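Local coordinates for cGAS/DncV-like nucleotidyltransferase in E. coli homolog (Elizabethkingia meningoseptica ATCC 13253 = NBRC 12535, PDB 6E0O), which synthesises cyclic dinucleotide second messengers for a CBASS defence system that protects bacteria against phage infection, at residues 224-229 against 245-250; 193-198 against 238-243; 250-255 against 277-282. One frame throughout, in Å; residues are numbered along the deposited sequence.

Contact 1: 224-229 against 245-250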
loop_
_atom_site.group_PDB
_atom_site.type_symbol
_atom_site.label_atom_id
_atom_site.label_comp_id
_atom_site.label_asym_id
_atom_site.label_seq_id
_atom_site.Cartn_x
_atom_site.Cartn_y
_atom_site.Cartn_z
ATOM N N TYR A 224 -6.936 5.494 8.833
ATOM C CA TYR A 224 -6.556 4.749 10.024
ATOM C C TYR A 224 -6.651 5.615 11.272
ATOM O O TYR A 224 -6.938 5.105 12.361
ATOM C CB TYR A 224 -5.121 4.206 9.863
ATOM C CG TYR A 224 -4.674 3.379 11.047
ATOM C CD1 TYR A 224 -5.085 2.065 11.180
ATOM C CD2 TYR A 224 -3.878 3.916 12.050
ATOM C CE1 TYR A 224 -4.715 1.309 12.275
ATOM C CE2 TYR A 224 -3.504 3.168 13.138
ATOM C CZ TYR A 224 -3.920 1.871 13.243
ATOM O OH TYR A 224 -3.546 1.128 14.335
ATOM N N ASN A 225 -6.405 6.915 11.142
ATOM C CA ASN A 225 -6.404 7.815 12.289
ATOM C C ASN A 225 -7.789 8.333 12.651
ATOM O O ASN A 225 -7.928 9.042 13.657
ATOM C CB ASN A 225 -5.426 8.971 12.058
ATOM C CG ASN A 225 -3.975 8.543 12.217
ATOM O OD1 ASN A 225 -3.382 8.690 13.286
ATOM N ND2 ASN A 225 -3.395 8.004 11.152
ATOM N N VAL A 226 -8.809 7.987 11.882
ATOM C CA VAL A 226 -10.181 8.332 12.274
ATOM C C VAL A 226 -10.598 7.425 13.405
ATOM O O VAL A 226 -10.488 6.186 13.281
ATOM C CB VAL A 226 -11.120 8.180 11.070
ATOM C CG1 VAL A 226 -12.569 8.413 11.491
ATOM C CG2 VAL A 226 -10.726 9.132 9.956
ATOM N N PRO A 227 -11.080 7.938 14.543
ATOM C CA PRO A 227 -11.411 7.061 15.666
ATOM C C PRO A 227 -12.459 6.022 15.296
ATOM O O PRO A 227 -13.358 6.268 14.490
ATOM C CB PRO A 227 -11.930 8.021 16.737
ATOM C CG PRO A 227 -11.210 9.317 16.431
ATOM C CD PRO A 227 -11.195 9.367 14.916
ATOM N N ASN A 228 -12.327 4.848 15.911
ATOM C CA ASN A 228 -13.225 3.741 15.615
ATOM C C ASN A 228 -14.693 4.119 15.779
ATOM O O ASN A 228 -15.540 3.596 15.050
ATOM C CB ASN A 228 -12.909 2.558 16.530
ATOM C CG ASN A 228 -11.669 1.802 16.105
ATOM O OD1 ASN A 228 -11.017 2.133 15.109
ATOM N ND2 ASN A 228 -11.335 0.768 16.862
ATOM N N ASN A 229 -15.016 4.999 16.735
ATOM C CA ASN A 229 -16.415 5.330 16.993
ATOM C C ASN A 229 -17.035 6.214 15.910
ATOM O O ASN A 229 -18.213 6.558 16.030
ATOM C CB ASN A 229 -16.602 5.930 18.390
ATOM C CG ASN A 229 -16.016 7.315 18.532
ATOM O OD1 ASN A 229 -15.521 7.910 17.583
ATOM N ND2 ASN A 229 -16.090 7.848 19.748
ATOM N N VAL A 245 -15.064 14.367 7.068
ATOM C CA VAL A 245 -15.098 15.532 7.949
ATOM C C VAL A 245 -13.995 15.440 8.998
ATOM O O VAL A 245 -13.311 16.429 9.292
ATOM C CB VAL A 245 -16.483 15.674 8.606
ATOM C CG1 VAL A 245 -16.451 16.747 9.698
ATOM C CG2 VAL A 245 -17.538 16.004 7.566
ATOM N N LYS A 246 -13.799 14.255 9.582
ATOM C CA LYS A 246 -12.792 14.118 10.629
ATOM C C LYS A 246 -11.390 14.397 10.095
ATOM O O LYS A 246 -10.618 15.136 10.715
ATOM C CB LYS A 246 -12.869 12.727 11.255
ATOM C CG LYS A 246 -11.827 12.462 12.337
ATOM C CD LYS A 246 -11.864 13.467 13.467
ATOM C CE LYS A 246 -10.974 13.036 14.630
ATOM N NZ LYS A 246 -10.623 14.191 15.519
ATOM N N ILE A 247 -11.034 13.810 8.949
ATOM C CA ILE A 247 -9.700 14.044 8.397
ATOM C C ILE A 247 -9.530 15.516 8.042
ATOM O O ILE A 247 -8.516 16.140 8.361
ATOM C CB ILE A 247 -9.443 13.129 7.186
ATOM C CG1 ILE A 247 -9.444 11.665 7.615
ATOM C CG2 ILE A 247 -8.119 13.482 6.515
ATOM C CD1 ILE A 247 -9.578 10.683 6.466
ATOM N N TYR A 248 -10.525 16.086 7.363
ATOM C CA TYR A 248 -10.486 17.490 6.965
ATOM C C TYR A 248 -10.245 18.385 8.167
ATOM O O TYR A 248 -9.332 19.218 8.163
ATOM C CB TYR A 248 -11.809 17.796 6.270
ATOM C CG TYR A 248 -12.069 19.169 5.724
ATOM C CD1 TYR A 248 -12.585 20.169 6.529
ATOM C CD2 TYR A 248 -11.926 19.432 4.373
ATOM C CE1 TYR A 248 -12.898 21.416 6.011
ATOM C CE2 TYR A 248 -12.246 20.666 3.850
ATOM C CZ TYR A 248 -12.729 21.659 4.673
ATOM O OH TYR A 248 -13.062 22.877 4.139
ATOM N N GLU A 249 -11.041 18.207 9.223
ATOM C CA GLU A 249 -10.890 19.039 10.407
ATOM C C GLU A 249 -9.549 18.786 11.085
ATOM O O GLU A 249 -8.876 19.732 11.517
ATOM C CB GLU A 249 -12.057 18.806 11.368
ATOM C CG GLU A 249 -13.383 19.324 10.828
ATOM C CD GLU A 249 -14.527 19.191 11.811
ATOM O OE1 GLU A 249 -14.302 18.678 12.926
ATOM O OE2 GLU A 249 -15.657 19.591 11.456
ATOM N N ASP A 250 -9.133 17.519 11.166
ATOM C CA ASP A 250 -7.843 17.202 11.770
ATOM C C ASP A 250 -6.700 17.886 11.029
ATOM O O ASP A 250 -5.724 18.315 11.651
ATOM C CB ASP A 250 -7.624 15.689 11.794
ATOM C CG ASP A 250 -8.359 15.001 12.919
ATOM O OD1 ASP A 250 -8.865 15.677 13.848
ATOM O OD2 ASP A 250 -8.425 13.762 12.870
HETATM O O HOH W 1 -8.078 11.775 14.568
#
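Val226 lays its CG2 methyl against the CG1 branch of Ile247, the two side chains running nearly at right angles. Val226 CG2 stands 3.7 Å from Ile247 CG1 and 4.0 Å from Ile247 CD1, so one methyl rests on two successive carbons of the isoleucine chain. The chi2 of Ile247 (164°) extends that chain and brings CD1 within range of the valine. CG1 of Val226 has a looser neighbour, Lys246 CG, at 4.2 Å.

One residue on, the Pro227 ring meets the aliphatic part of Lys246, again roughly perpendicular, with Pro227 CD 3.7 Å from Lys246 CE. A bend in the lysine chain at chi2 (56°), following a CG anti to the backbone N, brings CE up to the CD-CG edge of the proline ring while NZ continues along its own helix. There NZ donates to Asp250 OD1 at 2.8 Å, an i to i+4 salt bridge that uses the syn lone pair of the carboxylate oxygen.

No direct hydrogen bond joins the segments; a water does instead, donating to Asn225 O at 2.9 Å and to Asp250 OD2 at 2.6 Å. OD2 also bonds to Tyr257 OH, and Lys181 NZ binds Val226 O from outside the pair.

The contact joins the irregular chain after helix 216-224 to helix 236-252, a helix-to-loop junction in the helical part of this CD-NTase. Its chemistry is layered: buried branched aliphatics at Val226 and Ile247, then the lysine methylenes against proline, then ions and water. Asp250, with its two oxygens bound by an ammonium, a hydroxyl and a water, would be expected to stay ionised, and it couples the loop backbone to the helix through solvent.

Contact 2: 193-198 against 238-243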
loop_
_atom_site.group_PDB
_atom_site.type_symbol
_atom_site.label_atom_id
_atom_site.label_comp_id
_atom_site.label_asym_id
_atom_site.label_seq_id
_atom_site.Cartn_x
_atom_site.Cartn_y
_atom_site.Cartn_z
ATOM N N VAL A 193 -11.431 2.996 3.007
ATOM C CA VAL A 193 -10.210 3.158 2.220
ATOM C C VAL A 193 -10.498 2.871 0.755
ATOM O O VAL A 193 -10.094 3.623 -0.141
ATOM C CB VAL A 193 -9.094 2.245 2.755
ATOM C CG1 VAL A 193 -7.930 2.167 1.760
ATOM C CG2 VAL A 193 -8.604 2.714 4.110
ATOM N N ARG A 194 -11.185 1.757 0.485
ATOM C CA ARG A 194 -11.472 1.396 -0.899
ATOM C C ARG A 194 -12.327 2.456 -1.583
ATOM O O ARG A 194 -12.069 2.817 -2.736
ATOM C CB ARG A 194 -12.110 0.014 -0.965
ATOM C CG ARG A 194 -11.155 -1.079 -0.528
ATOM C CD ARG A 194 -11.809 -2.461 -0.697
ATOM N NE ARG A 194 -11.246 -3.435 0.227
ATOM C CZ ARG A 194 -11.918 -4.049 1.198
ATOM N NH1 ARG A 194 -13.215 -3.823 1.391
ATOM N NH2 ARG A 194 -11.288 -4.908 1.978
ATOM N N ILE A 195 -13.358 2.966 -0.904
ATOM C CA ILE A 195 -14.178 4.015 -1.511
ATOM C C ILE A 195 -13.316 5.215 -1.880
ATOM O O ILE A 195 -13.432 5.775 -2.972
ATOM C CB ILE A 195 -15.331 4.426 -0.578
ATOM C CG1 ILE A 195 -16.375 3.324 -0.477
ATOM C CG2 ILE A 195 -15.966 5.725 -1.076
ATOM C CD1 ILE A 195 -17.347 3.519 0.674
ATOM N N LEU A 196 -12.460 5.647 -0.959
ATOM C CA LEU A 196 -11.631 6.814 -1.224
ATOM C C LEU A 196 -10.601 6.551 -2.319
ATOM O O LEU A 196 -10.255 7.473 -3.058
ATOM C CB LEU A 196 -10.984 7.310 0.070
ATOM C CG LEU A 196 -11.988 7.929 1.051
ATOM C CD1 LEU A 196 -11.292 8.230 2.375
ATOM C CD2 LEU A 196 -12.625 9.194 0.522
ATOM N N LYS A 197 -10.109 5.313 -2.443
ATOM C CA LYS A 197 -9.249 4.975 -3.576
ATOM C C LYS A 197 -10.017 5.058 -4.893
ATOM O O LYS A 197 -9.483 5.531 -5.903
ATOM C CB LYS A 197 -8.622 3.591 -3.380
ATOM C CG LYS A 197 -7.551 3.555 -2.285
ATOM C CD LYS A 197 -6.950 2.170 -2.092
ATOM C CE LYS A 197 -6.135 1.715 -3.281
ATOM N NZ LYS A 197 -5.356 0.483 -2.959
ATOM N N VAL A 198 -11.267 4.594 -4.909
ATOM C CA VAL A 198 -12.090 4.734 -6.109
ATOM C C VAL A 198 -12.250 6.204 -6.472
ATOM O O VAL A 198 -12.094 6.597 -7.634
ATOM C CB VAL A 198 -13.455 4.062 -5.902
ATOM C CG1 VAL A 198 -14.440 4.493 -6.992
ATOM C CG2 VAL A 198 -13.311 2.557 -5.875
ATOM N N GLN A 238 -23.178 7.764 6.017
ATOM C CA GLN A 238 -22.832 8.579 7.177
ATOM C C GLN A 238 -21.411 8.289 7.653
ATOM O O GLN A 238 -20.713 9.194 8.128
ATOM C CB GLN A 238 -23.842 8.388 8.306
ATOM C CG GLN A 238 -23.743 9.484 9.351
ATOM C CD GLN A 238 -24.204 10.861 8.834
ATOM O OE1 GLN A 238 -24.729 11.001 7.720
ATOM N NE2 GLN A 238 -23.992 11.881 9.642
ATOM N N THR A 239 -20.966 7.031 7.555
ATOM C CA THR A 239 -19.588 6.724 7.928
ATOM C C THR A 239 -18.613 7.488 7.046
ATOM O O THR A 239 -17.640 8.069 7.536
ATOM C CB THR A 239 -19.322 5.219 7.825
ATOM O OG1 THR A 239 -20.086 4.527 8.811
ATOM C CG2 THR A 239 -17.837 4.916 8.022
ATOM N N LEU A 240 -18.858 7.485 5.734
ATOM C CA LEU A 240 -17.966 8.178 4.810
ATOM C C LEU A 240 -17.973 9.673 5.082
ATOM O O LEU A 240 -16.924 10.320 5.055
ATOM C CB LEU A 240 -18.369 7.872 3.370
ATOM C CG LEU A 240 -17.519 8.485 2.253
ATOM C CD1 LEU A 240 -16.068 8.045 2.338
ATOM C CD2 LEU A 240 -18.140 8.113 0.908
ATOM N N ARG A 241 -19.148 10.233 5.381
ATOM C CA ARG A 241 -19.219 11.627 5.802
ATOM C C ARG A 241 -18.360 11.860 7.037
ATOM O O ARG A 241 -17.552 12.797 7.082
ATOM C CB ARG A 241 -20.669 12.011 6.092
ATOM C CG ARG A 241 -20.855 13.489 6.301
ATOM C CD ARG A 241 -22.264 13.798 6.780
ATOM N NE ARG A 241 -22.586 15.210 6.598
ATOM C CZ ARG A 241 -22.279 16.169 7.458
ATOM N NH1 ARG A 241 -21.637 15.877 8.583
ATOM N NH2 ARG A 241 -22.618 17.423 7.184
ATOM N N ASN A 242 -18.507 10.998 8.048
ATOM C CA ASN A 242 -17.723 11.152 9.270
ATOM C C ASN A 242 -16.226 11.098 8.981
ATOM O O ASN A 242 -15.452 11.881 9.541
ATOM C CB ASN A 242 -18.048 10.033 10.257
ATOM C CG ASN A 242 -19.397 10.167 10.900
ATOM O OD1 ASN A 242 -20.072 11.190 10.779
ATOM N ND2 ASN A 242 -19.797 9.127 11.617
ATOM N N VAL A 243 -15.801 10.159 8.128
ATOM C CA VAL A 243 -14.386 9.991 7.810
ATOM C C VAL A 243 -13.835 11.245 7.152
ATOM O O VAL A 243 -12.777 11.759 7.540
ATOM C CB VAL A 243 -14.200 8.754 6.910
ATOM C CG1 VAL A 243 -12.825 8.751 6.248
ATOM C CG2 VAL A 243 -14.376 7.477 7.721
#
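Ile195 and Leu240 join two helices of the helical part of this CD-NTase, 188-205 and 236-252, in a steeply crossed helix pair. The short axes approach to 11.4 Å with a signed crossing angle of -75°. Such wide spacing means that the ends of large side chains, and not the backbones, fill the interface; even the nearest alpha carbons, Ile195 CA and Leu240 CA, lie 8.5 Å apart.

Every contact between the segments is apolar, and all four touching residues are buried. Leu240 is the central one. It reaches both members of the opposing pair, placing CD2 3.8 Å from Ile195 CG2 and CD1 4.1 Å from Leu196 CD2. The leucines slide past one another in opposite directions, whereas Ile195 meets Leu240 at a slant. In Leu240, CG lies anti to the backbone N (chi1 -178°), which extends its fork toward helix 188-205. Leu8 and Tyr291 also touch Leu240, while Ile219 and Val223 of helix 216-224 pack on Leu196.

Polar interactions lie off this interface. Neighbouring Lys197, probably a GTP-binding residue, directs NZ to Thr54 O, Ser216 OG and the bound nucleotide ligand. The two faces of helix 188-205 therefore do different work: one meets helix 236-252 through hydrocarbon, the other serves the ligand site. On the far helix, Thr239 OG1 bonds to Ile232 N and Asn235 O. One turn beyond Leu240, the fit ends with Val243 CG1 at 4.2 Å from Leu196 CD1.

Contact 3: 250-255 against 277-282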
loop_
_atom_site.group_PDB
_atom_site.type_symbol
_atom_site.label_atom_id
_atom_site.label_comp_id
_atom_site.label_asym_id
_atom_site.label_seq_id
_atom_site.Cartn_x
_atom_site.Cartn_y
_atom_site.Cartn_z
ATOM N N ASP A 250 -9.133 17.519 11.166
ATOM C CA ASP A 250 -7.843 17.202 11.770
ATOM C C ASP A 250 -6.700 17.886 11.029
ATOM O O ASP A 250 -5.724 18.315 11.651
ATOM C CB ASP A 250 -7.624 15.689 11.794
ATOM C CG ASP A 250 -8.359 15.001 12.919
ATOM O OD1 ASP A 250 -8.865 15.677 13.848
ATOM O OD2 ASP A 250 -8.425 13.762 12.870
ATOM N N MET A 251 -6.788 17.975 9.696
ATOM C CA MET A 251 -5.722 18.617 8.935
ATOM C C MET A 251 -5.692 20.115 9.214
ATOM O O MET A 251 -4.617 20.692 9.407
ATOM C CB MET A 251 -5.875 18.353 7.438
ATOM C CG MET A 251 -5.756 16.874 7.066
ATOM S SD MET A 251 -4.244 16.030 7.600
ATOM C CE MET A 251 -4.797 15.312 9.145
ATOM N N LYS A 252 -6.866 20.764 9.266
ATOM C CA LYS A 252 -6.895 22.172 9.638
ATOM C C LYS A 252 -6.346 22.367 11.045
ATOM O O LYS A 252 -5.804 23.436 11.363
ATOM C CB LYS A 252 -8.317 22.737 9.556
ATOM C CG LYS A 252 -8.951 22.736 8.158
ATOM C CD LYS A 252 -10.112 23.742 8.040
ATOM C CE LYS A 252 -9.574 25.165 7.877
ATOM N NZ LYS A 252 -10.642 26.207 7.773
ATOM N N ASN A 253 -6.461 21.344 11.894
ATOM C CA ASN A 253 -6.065 21.421 13.294
ATOM C C ASN A 253 -4.704 20.791 13.571
ATOM O O ASN A 253 -4.392 20.496 14.731
ATOM C CB ASN A 253 -7.142 20.808 14.194
ATOM C CG ASN A 253 -8.311 21.736 14.396
ATOM O OD1 ASN A 253 -8.272 22.621 15.245
ATOM N ND2 ASN A 253 -9.355 21.540 13.625
ATOM N N ASN A 254 -3.881 20.589 12.541
ATOM C CA ASN A 254 -2.468 20.272 12.750
ATOM C C ASN A 254 -2.299 18.957 13.511
ATOM O O ASN A 254 -1.430 18.821 14.370
ATOM C CB ASN A 254 -1.807 21.449 13.480
ATOM C CG ASN A 254 -0.304 21.401 13.467
ATOM O OD1 ASN A 254 0.317 20.771 12.600
ATOM N ND2 ASN A 254 0.304 22.095 14.429
ATOM N N ALA A 255 -3.125 17.968 13.180
ATOM C CA ALA A 255 -3.150 16.737 13.954
ATOM C C ALA A 255 -1.898 15.890 13.737
ATOM O O ALA A 255 -1.295 15.878 12.662
ATOM C CB ALA A 255 -4.376 15.903 13.593
ATOM N N ASP A 277 -1.855 18.466 1.542
ATOM C CA ASP A 277 -2.236 17.483 0.530
ATOM C C ASP A 277 -3.502 16.744 0.949
ATOM O O ASP A 277 -4.421 16.548 0.148
ATOM C CB ASP A 277 -1.118 16.456 0.331
ATOM C CG ASP A 277 0.138 17.041 -0.266
ATOM O OD1 ASP A 277 0.038 18.051 -0.994
ATOM O OD2 ASP A 277 1.233 16.486 0.002
ATOM N N ALA A 278 -3.546 16.301 2.205
ATOM C CA ALA A 278 -4.706 15.572 2.703
ATOM C C ALA A 278 -5.941 16.462 2.768
ATOM O O ALA A 278 -7.045 16.021 2.440
ATOM C CB ALA A 278 -4.384 15.011 4.082
ATOM N N LEU A 279 -5.777 17.709 3.221
ATOM C CA LEU A 279 -6.898 18.640 3.278
ATOM C C LEU A 279 -7.489 18.872 1.897
ATOM O O LEU A 279 -8.712 18.814 1.714
ATOM C CB LEU A 279 -6.426 19.957 3.875
ATOM C CG LEU A 279 -7.466 21.073 3.966
ATOM C CD1 LEU A 279 -8.592 20.679 4.892
ATOM C CD2 LEU A 279 -6.772 22.339 4.446
ATOM N N GLY A 280 -6.635 19.141 0.911
ATOM C CA GLY A 280 -7.126 19.363 -0.431
ATOM C C GLY A 280 -7.798 18.136 -1.006
ATOM O O GLY A 280 -8.836 18.234 -1.662
ATOM N N PHE A 281 -7.226 16.958 -0.752
ATOM C CA PHE A 281 -7.845 15.724 -1.223
ATOM C C PHE A 281 -9.220 15.525 -0.583
ATOM O O PHE A 281 -10.183 15.173 -1.264
ATOM C CB PHE A 281 -6.911 14.539 -0.959
ATOM C CG PHE A 281 -7.490 13.217 -1.376
ATOM C CD1 PHE A 281 -7.755 12.948 -2.707
ATOM C CD2 PHE A 281 -7.773 12.245 -0.436
ATOM C CE1 PHE A 281 -8.294 11.737 -3.092
ATOM C CE2 PHE A 281 -8.322 11.040 -0.816
ATOM C CZ PHE A 281 -8.577 10.783 -2.142
ATOM N N MET A 282 -9.330 15.739 0.730
ATOM C CA MET A 282 -10.633 15.595 1.380
ATOM C C MET A 282 -11.662 16.551 0.781
ATOM O O MET A 282 -12.824 16.189 0.580
ATOM C CB MET A 282 -10.502 15.863 2.884
ATOM C CG MET A 282 -9.849 14.763 3.688
ATOM S SD MET A 282 -10.718 13.188 3.580
ATOM C CE MET A 282 -9.648 12.360 2.441
#
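Met251 packs closely on Ala278 and Leu279, whereas Lys252 next to it grazes Leu279 near the solvent side. On the tight side Met251 CB and Leu279 CB are 3.9 Å apart, and the alpha carbons of these residues come within 5.8 Å, close enough for the two CB atoms to meet directly. Met251 then turns at chi2 (-55°), taking SD across the small methyl of Ala278, with SD to CB 3.7 Å. Met251 CG also lies 3.8 Å from Ala278 CB. Tyr257 and Phe267 touch Met251 as well, and Phe218 and Leu222 of helix 216-224 touch Ala278.

The loose side is a single touch, Lys252 CG to Leu279 CD1 at 3.9 Å. Beyond CG the lysine chain bends at chi3 and leads its ammonium away from helix 275-289, leaving just the methylene on leucine.

Here helix 236-252 ends in a Schellman motif: Ala255 N bonds to Asp250 O at 3.0 Å and Asn254 N to Met251 O at 3.2 Å. Asn254 is the C-prime residue, its positive phi of 62° turning the chain out of the helix. Ala255 O is in turn bound by Arg275 NE, tying the exit to the beginning of helix 275-289. Across the segments no polar bond forms, so close fit of sulfur, methyl and methylene groups carries the contact, while hydrogen bonding is spent on closing the helix end.

Helix 236-252 is common to all three contacts, each meeting a different partner along its length. Contact 2, near its beginning, is entirely buried and entirely apolar. Contacts 1 and 3 are only partly buried and share Asp250; both combine aliphatic packing with a lysine near the surface, but only contact 1 has a bridging water. Contact 3 brings backbones closest, at Met251 and Leu279, whereas contact 2 spans its wide gap with leucine and isoleucine. The contacts also touch each other: Ile247 CG2 lies 3.6 Å from Met282 CG, and Phe281 CZ 3.8 Å from Leu196 O, so the three adjoin one another around helix 236-252.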